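PDB 7CAY: ATP-dependent protease, which probably binds protein substrates or other polypeptides, as the N-terminal substrate-binding domain of a Lon-type protease does. Local coordinates for residues A[8-13]-A[93-98]; A[64-69]-A[111-116]; A[160-165]-A[186-191]. All coordinates share one frame; numbering follows the deposited sequence.

Interaction 1: A[8-13]-A[93-98]; sequences LPLFPL and FRVQRS
L8 and L10 of strand 6-13 point their side chains at F93, on a strand that crosses theirs at -86°. The tight part is around the phenyl ring. L8 CD2 lies over one face of it, 3.6 Å above the plane and shifted toward the rim. It comes closest to F93 CE2, at 3.7 Å, a CH-pi contact. The L8 and F93 side chains cross at about a right angle. L10 comes alongside the ring from a slanting direction and runs past it the opposite way; its CD2 is 3.9 Å from F93 CZ. In F93, CG sits between the backbone N and the carbonyl carbon (chi1 55°), and the ring is thereby carried toward the two leucines. C49 and V110 add further packing on F93.

Beyond the ring the contact thins. L10 CD1 and V95 CG2 meet tip to tip at 4.1 Å. Q96, R97 and S98 are exposed, where a classic beta bulge sets Q96 and R97 both opposite E109. The two strands are not neighbours; each pairs with strand 106-112. Their axes come within 10.5 Å, with apolar side chains between them. This is the near-orthogonal packing of a curled beta sheet folded over its own core, here in a Lon substrate-binding domain of the PUA clan.

Interaction 2: A[64-69]-A[111-116]; sequences AAYGTE and SWCEPD
E69 lies across the six-membered part of the W112 indole. The two side chains cross at about a right angle, and E69 meets the ring along its whole length. CB starts the contact, 3.7 Å from W112 CZ3. CG continues it, 4.0 Å from W112 CH2. The carboxylate carbon CD is 3.7 Å from the same CH2. At the tip, OE2 comes within 3.4 Å of W112 CH2, while OE1 turns to the hydroxyl of T90. The approach is oblique, with the carboxylate and ring planes 47° apart. E69 reaches this far because CG is anti to the backbone N (chi1 -173°) and the chain beyond stays extended.

The polar end is held from outside these segments. OE2 takes a salt bridge from R91 NH2 and a hydrogen bond from S45 OG; OE1 is hydrogen-bonded to T90 OG1. R91 also makes a cation-pi contact with W112, so the arginine serves both the acid and the indole. T6 and L8 of strand 6-13 add apolar packing on the tryptophan.

A second, lighter contact joins Y66 and C113. C113 SG is 4.2 Å from Y66 CE2 and 5.4 Å from the ring centroid. It lies 75° off the ring normal, an oblique sulfur-aromatic contact. D179 packs on both residues.

The E69 carboxylate is buried but well supplied with partners, and its two oxygens are each engaged. The nearby arginine and the hydroxyls would favour its ionised form, with the indole forming an apolar wall beside the charge.

Interaction 3: A[160-165]-A[186-191]; sequences RLAELL and EQLLAW
L161 O accepts a hydrogen bond from L165 N at 2.8 Å. This bond closes the last turn of helix 154-164, just where L165 leaves helical backbone angles. The same turn carries the residues that meet helix 181-190. One side chain of that helix, L188, makes the contact. Its CG is anti to the backbone N (chi1 -176°), and both methyls reach the neighbouring helix. CD2 rests against L161 CB at 3.7 Å and lies 4.1 Å from A162 N. CD1 touches A162, 4.1 Å from its CA and 4.3 Å from its CB. L188 therefore spans two consecutive residues and packs partly on backbone. The small alanine side chain suits this closeness: the A162 and L188 CA atoms are 7.1 Å apart.

Other parts of the fold complete the packing. L132 of helix 126-134 touches L161, and L175 of helix 169-177 touches A162.

The polar groups of this turn are engaged away from L188. R160 NH2 and E163 OE1 form a salt bridge of 2.9 Å, one turn apart on the same helix. R160 NH1 bonds to the carbonyl oxygen of P19, and the guanidinium also makes a cation-pi contact with W156.

L161, A162 and L188 are all buried, and what joins them is apolar. The two helices are thus held here by dispersion and the hydrophobic effect, while the charged pair stays on helix 154-164.

From the N terminus, strand 6-13 comes first, and interaction 1 closes a long loop back to it at 93-98. Before that loop closes, 64-69 opens interaction 2, which ends at 111-116. The two contacts therefore cross along the chain. They also touch in space: V95 N and A65 O probably share a hydrogen bond, as do Q96 OE1 and S111 OG. Together they tie strands 6-13, 66-74, 83-100 and 106-112 of one curled sheet. Interaction 3 follows in series. It closes a short loop containing helix 169-177 and joins helices 154-164 and 181-190, its centre about 24 Å from that of interaction 1.

Interaction 1: A[8-13]-A[93-98]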
ATOM      1  N   LEU A   8       6.633  12.067  -5.826  1.00 61.77           N
ATOM      2  CA  LEU A   8       5.669  11.766  -4.780  1.00 60.71           C
ATOM      3  C   LEU A   8       6.391  11.638  -3.443  1.00 61.13           C
ATOM      4  O   LEU A   8       7.402  10.921  -3.352  1.00 60.97           O
ATOM      5  CB  LEU A   8       4.904  10.474  -5.100  1.00 61.48           C
ATOM      6  CG  LEU A   8       3.728  10.100  -4.194  1.00 61.23           C
ATOM      7  CD1 LEU A   8       2.551  11.040  -4.421  1.00 62.86           C
ATOM      8  CD2 LEU A   8       3.316   8.654  -4.421  1.00 61.78           C
ATOM      9  N   PRO A   9       5.921  12.313  -2.395  1.00 62.20           N
ATOM     10  CA  PRO A   9       6.528  12.134  -1.071  1.00 61.87           C
ATOM     11  C   PRO A   9       6.244  10.744  -0.522  1.00 61.53           C
ATOM     12  O   PRO A   9       5.119  10.242  -0.602  1.00 61.93           O
ATOM     13  CB  PRO A   9       5.857  13.218  -0.217  1.00 61.00           C
ATOM     14  CG  PRO A   9       5.261  14.184  -1.203  1.00 62.71           C
ATOM     15  CD  PRO A   9       4.884  13.358  -2.390  1.00 63.83           C
ATOM     16  N   LEU A  10       7.273  10.126   0.049  1.00 60.09           N
ATOM     17  CA  LEU A  10       7.201   8.746   0.510  1.00 60.85           C
ATOM     18  C   LEU A  10       7.289   8.695   2.029  1.00 63.35           C
ATOM     19  O   LEU A  10       8.191   9.295   2.625  1.00 63.79           O
ATOM     20  CB  LEU A  10       8.318   7.905  -0.113  1.00 59.89           C
ATOM     21  CG  LEU A  10       8.466   7.996  -1.634  1.00 59.88           C
ATOM     22  CD1 LEU A  10       9.522   7.018  -2.129  1.00 59.85           C
ATOM     23  CD2 LEU A  10       7.138   7.761  -2.331  1.00 60.02           C
ATOM     24  N   PHE A  11       6.352   7.976   2.651  1.00 60.75           N
ATOM     25  CA  PHE A  11       6.330   7.761   4.093  1.00 61.86           C
ATOM     26  C   PHE A  11       6.844   6.369   4.415  1.00 64.98           C
ATOM     27  O   PHE A  11       6.343   5.383   3.854  1.00 63.66           O
ATOM     28  CB  PHE A  11       4.919   7.936   4.647  1.00 63.60           C
ATOM     29  CG  PHE A  11       4.562   9.362   4.954  1.00 64.68           C
ATOM     30  CD1 PHE A  11       4.765  10.357   4.013  1.00 65.67           C
ATOM     31  CD2 PHE A  11       4.019   9.708   6.182  1.00 65.43           C
ATOM     32  CE1 PHE A  11       4.439  11.670   4.290  1.00 66.61           C
ATOM     33  CE2 PHE A  11       3.686  11.022   6.464  1.00 66.10           C
ATOM     34  CZ  PHE A  11       3.898  12.004   5.517  1.00 66.80           C
ATOM     35  N   PRO A  12       7.828   6.249   5.299  1.00 64.21           N
ATOM     36  CA  PRO A  12       8.437   4.939   5.563  1.00 64.33           C
ATOM     37  C   PRO A  12       7.700   4.128   6.619  1.00 64.00           C
ATOM     38  O   PRO A  12       7.546   4.578   7.759  1.00 64.44           O
ATOM     39  CB  PRO A  12       9.844   5.315   6.036  1.00 65.08           C
ATOM     40  CG  PRO A  12       9.647   6.634   6.727  1.00 65.15           C
ATOM     41  CD  PRO A  12       8.527   7.342   5.998  1.00 64.77           C
ATOM     42  N   LEU A  13       7.257   2.925   6.258  1.00 60.63           N
ATOM     43  CA  LEU A  13       6.574   2.035   7.186  1.00 57.84           C
ATOM     44  C   LEU A  13       7.260   0.677   7.207  1.00 57.11           C
ATOM     45  O   LEU A  13       7.807   0.223   6.200  1.00 56.06           O
ATOM     46  CB  LEU A  13       5.092   1.853   6.823  1.00 57.18           C
ATOM     47  CG  LEU A  13       4.178   3.080   6.793  1.00 57.89           C
ATOM     48  CD1 LEU A  13       2.739   2.634   6.878  1.00 59.44           C
ATOM     49  CD2 LEU A  13       4.490   4.056   7.911  1.00 58.65           C
ATOM     50  N   PHE A  93       2.761   2.235  -7.221  1.00 60.73           N
ATOM     51  CA  PHE A  93       3.758   2.956  -7.995  1.00 60.66           C
ATOM     52  C   PHE A  93       5.105   2.260  -7.877  1.00 59.49           C
ATOM     53  O   PHE A  93       5.326   1.428  -6.993  1.00 55.82           O
ATOM     54  CB  PHE A  93       3.877   4.422  -7.550  1.00 59.83           C
ATOM     55  CG  PHE A  93       4.157   4.596  -6.086  1.00 57.64           C
ATOM     56  CD1 PHE A  93       5.452   4.515  -5.596  1.00 57.12           C
ATOM     57  CD2 PHE A  93       3.130   4.867  -5.199  1.00 57.31           C
ATOM     58  CE1 PHE A  93       5.713   4.685  -4.250  1.00 55.22           C
ATOM     59  CE2 PHE A  93       3.385   5.041  -3.851  1.00 55.65           C
ATOM     60  CZ  PHE A  93       4.678   4.951  -3.377  1.00 54.55           C
ATOM     61  N   ARG A  94       6.004   2.616  -8.792  1.00 58.56           N
ATOM     62  CA  ARG A  94       7.383   2.151  -8.780  1.00 59.71           C
ATOM     63  C   ARG A  94       8.302   3.339  -8.523  1.00 56.96           C
ATOM     64  O   ARG A  94       8.141   4.395  -9.142  1.00 57.96           O
ATOM     65  CB  ARG A  94       7.751   1.481 -10.105  1.00 62.84           C
ATOM     66  CG  ARG A  94       6.694   0.536 -10.633  1.00 65.50           C
ATOM     67  CD  ARG A  94       7.226  -0.312 -11.779  1.00 70.04           C
ATOM     68  NE  ARG A  94       6.175  -1.121 -12.389  1.00 73.44           N
ATOM     69  CZ  ARG A  94       5.554  -0.807 -13.521  1.00 77.60           C
ATOM     70  NH1 ARG A  94       4.606  -1.600 -14.000  1.00 80.15           N
ATOM     71  NH2 ARG A  94       5.888   0.297 -14.178  1.00 79.20           N
ATOM     72  N   VAL A  95       9.259   3.166  -7.614  1.00 56.36           N
ATOM     73  CA  VAL A  95      10.215   4.226  -7.295  1.00 57.18           C
ATOM     74  C   VAL A  95      11.345   4.139  -8.317  1.00 61.98           C
ATOM     75  O   VAL A  95      12.218   3.276  -8.218  1.00 61.67           O
ATOM     76  CB  VAL A  95      10.739   4.119  -5.860  1.00 56.05           C
ATOM     77  CG1 VAL A  95      11.545   5.353  -5.501  1.00 55.69           C
ATOM     78  CG2 VAL A  95       9.587   3.931  -4.879  1.00 54.45           C
ATOM     79  N   GLN A  96      11.325   5.029  -9.315  1.00 61.23           N
ATOM     80  CA  GLN A  96      12.415   5.073 -10.286  1.00 65.10           C
ATOM     81  C   GLN A  96      13.714   5.510  -9.621  1.00 64.21           C
ATOM     82  O   GLN A  96      14.781   4.945  -9.892  1.00 64.14           O
ATOM     83  CB  GLN A  96      12.063   6.019 -11.434  1.00 67.66           C
ATOM     84  CG  GLN A  96      10.687   5.787 -12.041  1.00 68.82           C
ATOM     85  CD  GLN A  96      10.720   4.855 -13.239  1.00 72.07           C
ATOM     86  OE1 GLN A  96       9.821   4.035 -13.423  1.00 72.76           O
ATOM     87  NE2 GLN A  96      11.754   4.986 -14.067  1.00 74.85           N
ATOM     88  N   ARG A  97      13.635   6.513  -8.753  1.00 63.38           N
ATOM     89  CA  ARG A  97      14.766   6.974  -7.965  1.00 64.42           C
ATOM     90  C   ARG A  97      14.219   7.823  -6.827  1.00 63.43           C
ATOM     91  O   ARG A  97      13.112   8.362  -6.912  1.00 61.34           O
ATOM     92  CB  ARG A  97      15.773   7.758  -8.820  1.00 68.39           C
ATOM     93  CG  ARG A  97      15.195   8.979  -9.512  1.00 71.37           C
ATOM     94  CD  ARG A  97      16.012   9.369 -10.739  1.00 76.84           C
ATOM     95  NE  ARG A  97      15.739   8.505 -11.887  1.00 80.32           N
ATOM     96  CZ  ARG A  97      16.594   7.613 -12.382  1.00 82.50           C
ATOM     97  NH1 ARG A  97      17.794   7.463 -11.837  1.00 82.73           N
ATOM     98  NH2 ARG A  97      16.250   6.874 -13.430  1.00 84.06           N
ATOM     99  N   SER A  98      15.000   7.923  -5.754  1.00 66.87           N
ATOM    100  CA  SER A  98      14.563   8.641  -4.566  1.00 66.33           C
ATOM    101  C   SER A  98      15.700   9.488  -4.016  1.00 70.70           C
ATOM    102  O   SER A  98      16.871   9.106  -4.100  1.00 70.66           O
ATOM    103  CB  SER A  98      14.056   7.674  -3.485  1.00 62.87           C
ATOM    104  OG  SER A  98      15.005   6.656  -3.218  1.00 62.05           O
TER

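Interaction 2: A[64-69]-A[111-116]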
ATOM      1  N   ALA A  64      11.550   0.523  -0.570  1.00 54.82           N
ATOM      2  CA  ALA A  64      11.461  -0.563  -1.528  1.00 55.42           C
ATOM      3  C   ALA A  64      11.109  -0.010  -2.909  1.00 55.00           C
ATOM      4  O   ALA A  64      10.708   1.147  -3.064  1.00 54.40           O
ATOM      5  CB  ALA A  64      10.428  -1.593  -1.075  1.00 55.69           C
ATOM      6  N   ALA A  65      11.264  -0.859  -3.926  1.00 54.68           N
ATOM      7  CA  ALA A  65      11.030  -0.422  -5.298  1.00 55.15           C
ATOM      8  C   ALA A  65       9.559  -0.154  -5.587  1.00 53.50           C
ATOM      9  O   ALA A  65       9.249   0.537  -6.564  1.00 51.73           O
ATOM     10  CB  ALA A  65      11.570  -1.461  -6.282  1.00 57.79           C
ATOM     11  N   TYR A  66       8.649  -0.678  -4.768  1.00 54.26           N
ATOM     12  CA  TYR A  66       7.218  -0.510  -4.980  1.00 54.53           C
ATOM     13  C   TYR A  66       6.567   0.070  -3.733  1.00 51.71           C
ATOM     14  O   TYR A  66       6.966  -0.245  -2.609  1.00 50.34           O
ATOM     15  CB  TYR A  66       6.549  -1.840  -5.349  1.00 57.39           C
ATOM     16  CG  TYR A  66       6.764  -2.258  -6.784  1.00 61.19           C
ATOM     17  CD1 TYR A  66       7.968  -2.814  -7.195  1.00 62.47           C
ATOM     18  CD2 TYR A  66       5.758  -2.103  -7.730  1.00 63.94           C
ATOM     19  CE1 TYR A  66       8.168  -3.198  -8.509  1.00 65.56           C
ATOM     20  CE2 TYR A  66       5.947  -2.487  -9.045  1.00 66.93           C
ATOM     21  CZ  TYR A  66       7.155  -3.032  -9.429  1.00 68.26           C
ATOM     22  OH  TYR A  66       7.349  -3.413 -10.739  1.00 72.86           O
ATOM     23  N   GLY A  67       5.563   0.921  -3.944  1.00 50.12           N
ATOM     24  CA  GLY A  67       4.813   1.522  -2.860  1.00 52.12           C
ATOM     25  C   GLY A  67       3.352   1.664  -3.235  1.00 54.75           C
ATOM     26  O   GLY A  67       2.941   1.321  -4.345  1.00 58.22           O
ATOM     27  N   THR A  68       2.573   2.187  -2.290  1.00 62.03           N
ATOM     28  CA  THR A  68       1.128   2.311  -2.453  1.00 58.28           C
ATOM     29  C   THR A  68       0.700   3.733  -2.126  1.00 57.31           C
ATOM     30  O   THR A  68       0.979   4.231  -1.031  1.00 54.49           O
ATOM     31  CB  THR A  68       0.384   1.315  -1.559  1.00 54.99           C
ATOM     32  OG1 THR A  68       0.853  -0.013  -1.818  1.00 53.62           O
ATOM     33  CG2 THR A  68      -1.098   1.374  -1.832  1.00 55.06           C
ATOM     34  N   GLU A  69       0.022   4.380  -3.071  1.00 57.14           N
ATOM     35  CA  GLU A  69      -0.539   5.699  -2.817  1.00 58.45           C
ATOM     36  C   GLU A  69      -1.677   5.598  -1.808  1.00 58.40           C
ATOM     37  O   GLU A  69      -2.446   4.633  -1.811  1.00 59.97           O
ATOM     38  CB  GLU A  69      -1.042   6.325  -4.117  1.00 60.53           C
ATOM     39  CG  GLU A  69      -1.483   7.773  -3.974  1.00 61.40           C
ATOM     40  CD  GLU A  69      -2.177   8.301  -5.213  1.00 64.25           C
ATOM     41  OE1 GLU A  69      -3.047   7.589  -5.764  1.00 65.79           O
ATOM     42  OE2 GLU A  69      -1.847   9.428  -5.642  1.00 65.15           O
ATOM     43  N   SER A 111       6.694   6.176 -11.130  1.00 62.13           N
ATOM     44  CA  SER A 111       5.832   5.910 -12.272  1.00 64.92           C
ATOM     45  C   SER A 111       4.696   5.009 -11.811  1.00 65.73           C
ATOM     46  O   SER A 111       4.933   4.008 -11.125  1.00 62.34           O
ATOM     47  CB  SER A 111       6.603   5.255 -13.423  1.00 67.09           C
ATOM     48  OG  SER A 111       7.031   3.949 -13.078  1.00 65.83           O
ATOM     49  N   TRP A 112       3.471   5.364 -12.182  1.00 67.06           N
ATOM     50  CA  TRP A 112       2.304   4.651 -11.692  1.00 68.23           C
ATOM     51  C   TRP A 112       2.110   3.337 -12.444  1.00 70.82           C
ATOM     52  O   TRP A 112       2.544   3.172 -13.587  1.00 73.64           O
ATOM     53  CB  TRP A 112       1.051   5.518 -11.820  1.00 67.82           C
ATOM     54  CG  TRP A 112       1.175   6.834 -11.120  1.00 65.74           C
ATOM     55  CD1 TRP A 112       1.446   8.043 -11.692  1.00 66.10           C
ATOM     56  CD2 TRP A 112       1.045   7.075  -9.713  1.00 62.64           C
ATOM     57  NE1 TRP A 112       1.486   9.023 -10.732  1.00 64.91           N
ATOM     58  CE2 TRP A 112       1.243   8.456  -9.508  1.00 62.93           C
ATOM     59  CE3 TRP A 112       0.777   6.260  -8.609  1.00 60.76           C
ATOM     60  CZ2 TRP A 112       1.182   9.039  -8.243  1.00 61.25           C
ATOM     61  CZ3 TRP A 112       0.715   6.840  -7.354  1.00 59.33           C
ATOM     62  CH2 TRP A 112       0.917   8.217  -7.182  1.00 59.82           C
ATOM     63  N   CYS A 113       1.446   2.398 -11.780  1.00 63.80           N
ATOM     64  CA  CYS A 113       1.156   1.096 -12.361  1.00 69.45           C
ATOM     65  C   CYS A 113      -0.222   1.096 -13.013  1.00 75.95           C
ATOM     66  O   CYS A 113      -1.068   1.950 -12.737  1.00 77.37           O
ATOM     67  CB  CYS A 113       1.220   0.002 -11.297  1.00 68.43           C
ATOM     68  SG  CYS A 113       2.764  -0.058 -10.381  1.00 66.06           S
ATOM     69  N   GLU A 114      -0.437   0.121 -13.889  1.00 77.91           N
ATOM     70  CA  GLU A 114      -1.757  -0.054 -14.474  1.00 80.31           C
ATOM     71  C   GLU A 114      -2.752  -0.415 -13.374  1.00 79.97           C
ATOM     72  O   GLU A 114      -2.444  -1.247 -12.510  1.00 78.27           O
ATOM     73  CB  GLU A 114      -1.740  -1.141 -15.547  1.00 82.32           C
ATOM     74  N   PRO A 115      -3.935   0.195 -13.361  1.00 77.50           N
ATOM     75  CA  PRO A 115      -4.895  -0.076 -12.286  1.00 78.96           C
ATOM     76  C   PRO A 115      -5.319  -1.536 -12.261  1.00 79.55           C
ATOM     77  O   PRO A 115      -5.182  -2.274 -13.241  1.00 81.88           O
ATOM     78  CB  PRO A 115      -6.077   0.841 -12.623  1.00 83.07           C
ATOM     79  CG  PRO A 115      -5.489   1.916 -13.481  1.00 84.15           C
ATOM     80  CD  PRO A 115      -4.415   1.241 -14.280  1.00 82.92           C
ATOM     81  N   ASP A 116      -5.830  -1.949 -11.105  1.00 78.87           N
ATOM     82  CA  ASP A 116      -6.304  -3.314 -10.927  1.00 81.36           C
ATOM     83  C   ASP A 116      -7.464  -3.598 -11.872  1.00 85.36           C
ATOM     84  O   ASP A 116      -8.477  -2.892 -11.855  1.00 87.26           O
ATOM     85  CB  ASP A 116      -6.726  -3.526  -9.473  1.00 81.44           C
ATOM     86  CG  ASP A 116      -5.563  -3.428  -8.508  1.00 80.64           C
ATOM     87  OD1 ASP A 116      -4.883  -4.454  -8.292  1.00 80.91           O
ATOM     88  OD2 ASP A 116      -5.314  -2.322  -7.981  1.00 80.20           O
TER

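Interaction 3: A[160-165]-A[186-191]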
ATOM      1  N   ARG A 160      -7.115  -9.110  -0.868  1.00 64.24           N
ATOM      2  CA  ARG A 160      -7.782  -9.369   0.404  1.00 65.94           C
ATOM      3  C   ARG A 160      -7.168 -10.563   1.126  1.00 64.25           C
ATOM      4  O   ARG A 160      -6.911 -10.500   2.334  1.00 62.77           O
ATOM      5  CB  ARG A 160      -9.279  -9.586   0.181  1.00 70.31           C
ATOM      6  CG  ARG A 160     -10.015  -8.337  -0.274  1.00 71.86           C
ATOM      7  CD  ARG A 160      -9.916  -7.220   0.754  1.00 71.47           C
ATOM      8  NE  ARG A 160      -9.564  -5.950   0.131  1.00 72.08           N
ATOM      9  CZ  ARG A 160      -8.339  -5.433   0.134  1.00 72.26           C
ATOM     10  NH1 ARG A 160      -8.106  -4.272  -0.461  1.00 72.63           N
ATOM     11  NH2 ARG A 160      -7.348  -6.072   0.740  1.00 71.57           N
ATOM     12  N   LEU A 161      -6.942 -11.666   0.404  1.00 66.11           N
ATOM     13  CA  LEU A 161      -6.280 -12.818   1.009  1.00 66.48           C
ATOM     14  C   LEU A 161      -4.885 -12.455   1.498  1.00 65.67           C
ATOM     15  O   LEU A 161      -4.466 -12.884   2.581  1.00 66.09           O
ATOM     16  CB  LEU A 161      -6.212 -13.972   0.010  1.00 67.30           C
ATOM     17  CG  LEU A 161      -7.450 -14.858  -0.118  1.00 69.01           C
ATOM     18  CD1 LEU A 161      -7.163 -16.013  -1.059  1.00 70.57           C
ATOM     19  CD2 LEU A 161      -7.868 -15.366   1.249  1.00 69.44           C
ATOM     20  N   ALA A 162      -4.155 -11.661   0.710  1.00 66.96           N
ATOM     21  CA  ALA A 162      -2.832 -11.205   1.120  1.00 64.10           C
ATOM     22  C   ALA A 162      -2.877 -10.457   2.444  1.00 62.97           C
ATOM     23  O   ALA A 162      -1.944 -10.559   3.248  1.00 63.43           O
ATOM     24  CB  ALA A 162      -2.230 -10.321   0.028  1.00 62.18           C
ATOM     25  N   GLU A 163      -3.953  -9.712   2.692  1.00 62.73           N
ATOM     26  CA  GLU A 163      -4.077  -8.962   3.936  1.00 62.51           C
ATOM     27  C   GLU A 163      -4.414  -9.873   5.113  1.00 63.21           C
ATOM     28  O   GLU A 163      -3.831  -9.731   6.194  1.00 62.37           O
ATOM     29  CB  GLU A 163      -5.141  -7.876   3.774  1.00 64.63           C
ATOM     30  CG  GLU A 163      -5.251  -6.916   4.943  1.00 66.21           C
ATOM     31  CD  GLU A 163      -6.339  -5.880   4.741  1.00 69.14           C
ATOM     32  OE1 GLU A 163      -6.883  -5.799   3.618  1.00 70.40           O
ATOM     33  OE2 GLU A 163      -6.652  -5.150   5.707  1.00 70.08           O
ATOM     34  N   LEU A 164      -5.332 -10.822   4.919  1.00 63.54           N
ATOM     35  CA  LEU A 164      -5.805 -11.641   6.031  1.00 64.62           C
ATOM     36  C   LEU A 164      -4.835 -12.767   6.372  1.00 65.17           C
ATOM     37  O   LEU A 164      -4.630 -13.070   7.551  1.00 66.89           O
ATOM     38  CB  LEU A 164      -7.185 -12.214   5.707  1.00 65.97           C
ATOM     39  CG  LEU A 164      -8.405 -11.502   6.301  1.00 66.40           C
ATOM     40  CD1 LEU A 164      -8.312  -9.998   6.114  1.00 63.68           C
ATOM     41  CD2 LEU A 164      -9.682 -12.041   5.670  1.00 69.44           C
ATOM     42  N   LEU A 165      -4.237 -13.397   5.365  1.00 66.87           N
ATOM     43  CA  LEU A 165      -3.367 -14.536   5.605  1.00 66.71           C
ATOM     44  C   LEU A 165      -2.046 -14.088   6.234  1.00 65.17           C
ATOM     45  O   LEU A 165      -1.516 -13.026   5.900  1.00 63.14           O
ATOM     46  CB  LEU A 165      -3.097 -15.279   4.302  1.00 66.71           C
ATOM     47  CG  LEU A 165      -4.216 -16.219   3.856  1.00 68.48           C
ATOM     48  CD1 LEU A 165      -4.181 -16.443   2.357  1.00 68.75           C
ATOM     49  CD2 LEU A 165      -4.110 -17.547   4.595  1.00 70.40           C
ATOM     50  N   GLU A 186      -1.310 -16.796  -8.219  1.00 67.80           N
ATOM     51  CA  GLU A 186      -0.576 -18.043  -8.409  1.00 69.73           C
ATOM     52  C   GLU A 186       0.531 -18.195  -7.372  1.00 68.44           C
ATOM     53  O   GLU A 186       0.772 -19.300  -6.872  1.00 68.07           O
ATOM     54  CB  GLU A 186      -0.009 -18.110  -9.828  1.00 72.07           C
ATOM     55  CG  GLU A 186       0.472 -19.494 -10.246  1.00 74.93           C
ATOM     56  CD  GLU A 186      -0.665 -20.494 -10.391  1.00 78.53           C
ATOM     57  OE1 GLU A 186      -1.478 -20.347 -11.330  1.00 80.52           O
ATOM     58  OE2 GLU A 186      -0.744 -21.424  -9.561  1.00 79.12           O
ATOM     59  N   GLN A 187       1.215 -17.102  -7.029  1.00 67.13           N
ATOM     60  CA  GLN A 187       2.217 -17.159  -5.972  1.00 67.57           C
ATOM     61  C   GLN A 187       1.610 -16.965  -4.591  1.00 65.97           C
ATOM     62  O   GLN A 187       2.169 -17.457  -3.604  1.00 65.68           O
ATOM     63  CB  GLN A 187       3.320 -16.122  -6.210  1.00 66.57           C
ATOM     64  CG  GLN A 187       2.944 -14.689  -5.885  1.00 65.83           C
ATOM     65  CD  GLN A 187       4.153 -13.766  -5.870  1.00 65.38           C
ATOM     66  OE1 GLN A 187       5.299 -14.223  -5.866  1.00 65.81           O
ATOM     67  NE2 GLN A 187       3.903 -12.459  -5.861  1.00 64.46           N
ATOM     68  N   LEU A 188       0.477 -16.265  -4.499  1.00 66.06           N
ATOM     69  CA  LEU A 188      -0.277 -16.248  -3.251  1.00 67.46           C
ATOM     70  C   LEU A 188      -0.761 -17.645  -2.891  1.00 73.59           C
ATOM     71  O   LEU A 188      -0.956 -17.955  -1.710  1.00 74.94           O
ATOM     72  CB  LEU A 188      -1.456 -15.280  -3.367  1.00 66.10           C
ATOM     73  CG  LEU A 188      -2.329 -15.039  -2.134  1.00 65.74           C
ATOM     74  CD1 LEU A 188      -1.508 -14.441  -1.003  1.00 63.37           C
ATOM     75  CD2 LEU A 188      -3.501 -14.135  -2.487  1.00 66.55           C
ATOM     76  N   LEU A 189      -0.951 -18.501  -3.899  1.00 70.08           N
ATOM     77  CA  LEU A 189      -1.333 -19.885  -3.653  1.00 75.16           C
ATOM     78  C   LEU A 189      -0.185 -20.688  -3.057  1.00 78.77           C
ATOM     79  O   LEU A 189      -0.418 -21.594  -2.248  1.00 79.41           O
ATOM     80  CB  LEU A 189      -1.815 -20.522  -4.959  1.00 76.29           C
ATOM     81  CG  LEU A 189      -2.175 -22.008  -4.945  1.00 77.34           C
ATOM     82  CD1 LEU A 189      -3.246 -22.275  -3.905  1.00 77.74           C
ATOM     83  CD2 LEU A 189      -2.635 -22.459  -6.321  1.00 79.25           C
ATOM     84  N   ALA A 190       1.056 -20.373  -3.437  1.00 76.81           N
ATOM     85  CA  ALA A 190       2.201 -21.092  -2.889  1.00 78.04           C
ATOM     86  C   ALA A 190       2.433 -20.736  -1.426  1.00 78.40           C
ATOM     87  O   ALA A 190       2.729 -21.614  -0.606  1.00 80.58           O
ATOM     88  CB  ALA A 190       3.453 -20.799  -3.716  1.00 77.34           C
ATOM     89  N   TRP A 191       2.301 -19.458  -1.079  1.00 80.95           N
ATOM     90  CA  TRP A 191       2.534 -18.993   0.282  1.00 77.69           C
ATOM     91  C   TRP A 191       1.391 -19.323   1.230  1.00 84.15           C
ATOM     92  O   TRP A 191       1.500 -19.041   2.429  1.00 83.96           O
ATOM     93  CB  TRP A 191       2.779 -17.486   0.278  1.00 69.01           C
ATOM     94  CG  TRP A 191       3.993 -17.111  -0.491  1.00 63.59           C
ATOM     95  CD1 TRP A 191       5.110 -17.871  -0.676  1.00 63.37           C
ATOM     96  CD2 TRP A 191       4.213 -15.891  -1.199  1.00 59.67           C
ATOM     97  NE1 TRP A 191       6.020 -17.192  -1.450  1.00 61.25           N
ATOM     98  CE2 TRP A 191       5.493 -15.974  -1.784  1.00 58.73           C
ATOM     99  CE3 TRP A 191       3.456 -14.733  -1.392  1.00 57.06           C
ATOM    100  CZ2 TRP A 191       6.030 -14.945  -2.549  1.00 56.56           C
ATOM    101  CZ3 TRP A 191       3.991 -13.715  -2.151  1.00 55.62           C
ATOM    102  CH2 TRP A 191       5.266 -13.826  -2.721  1.00 55.28           C
TER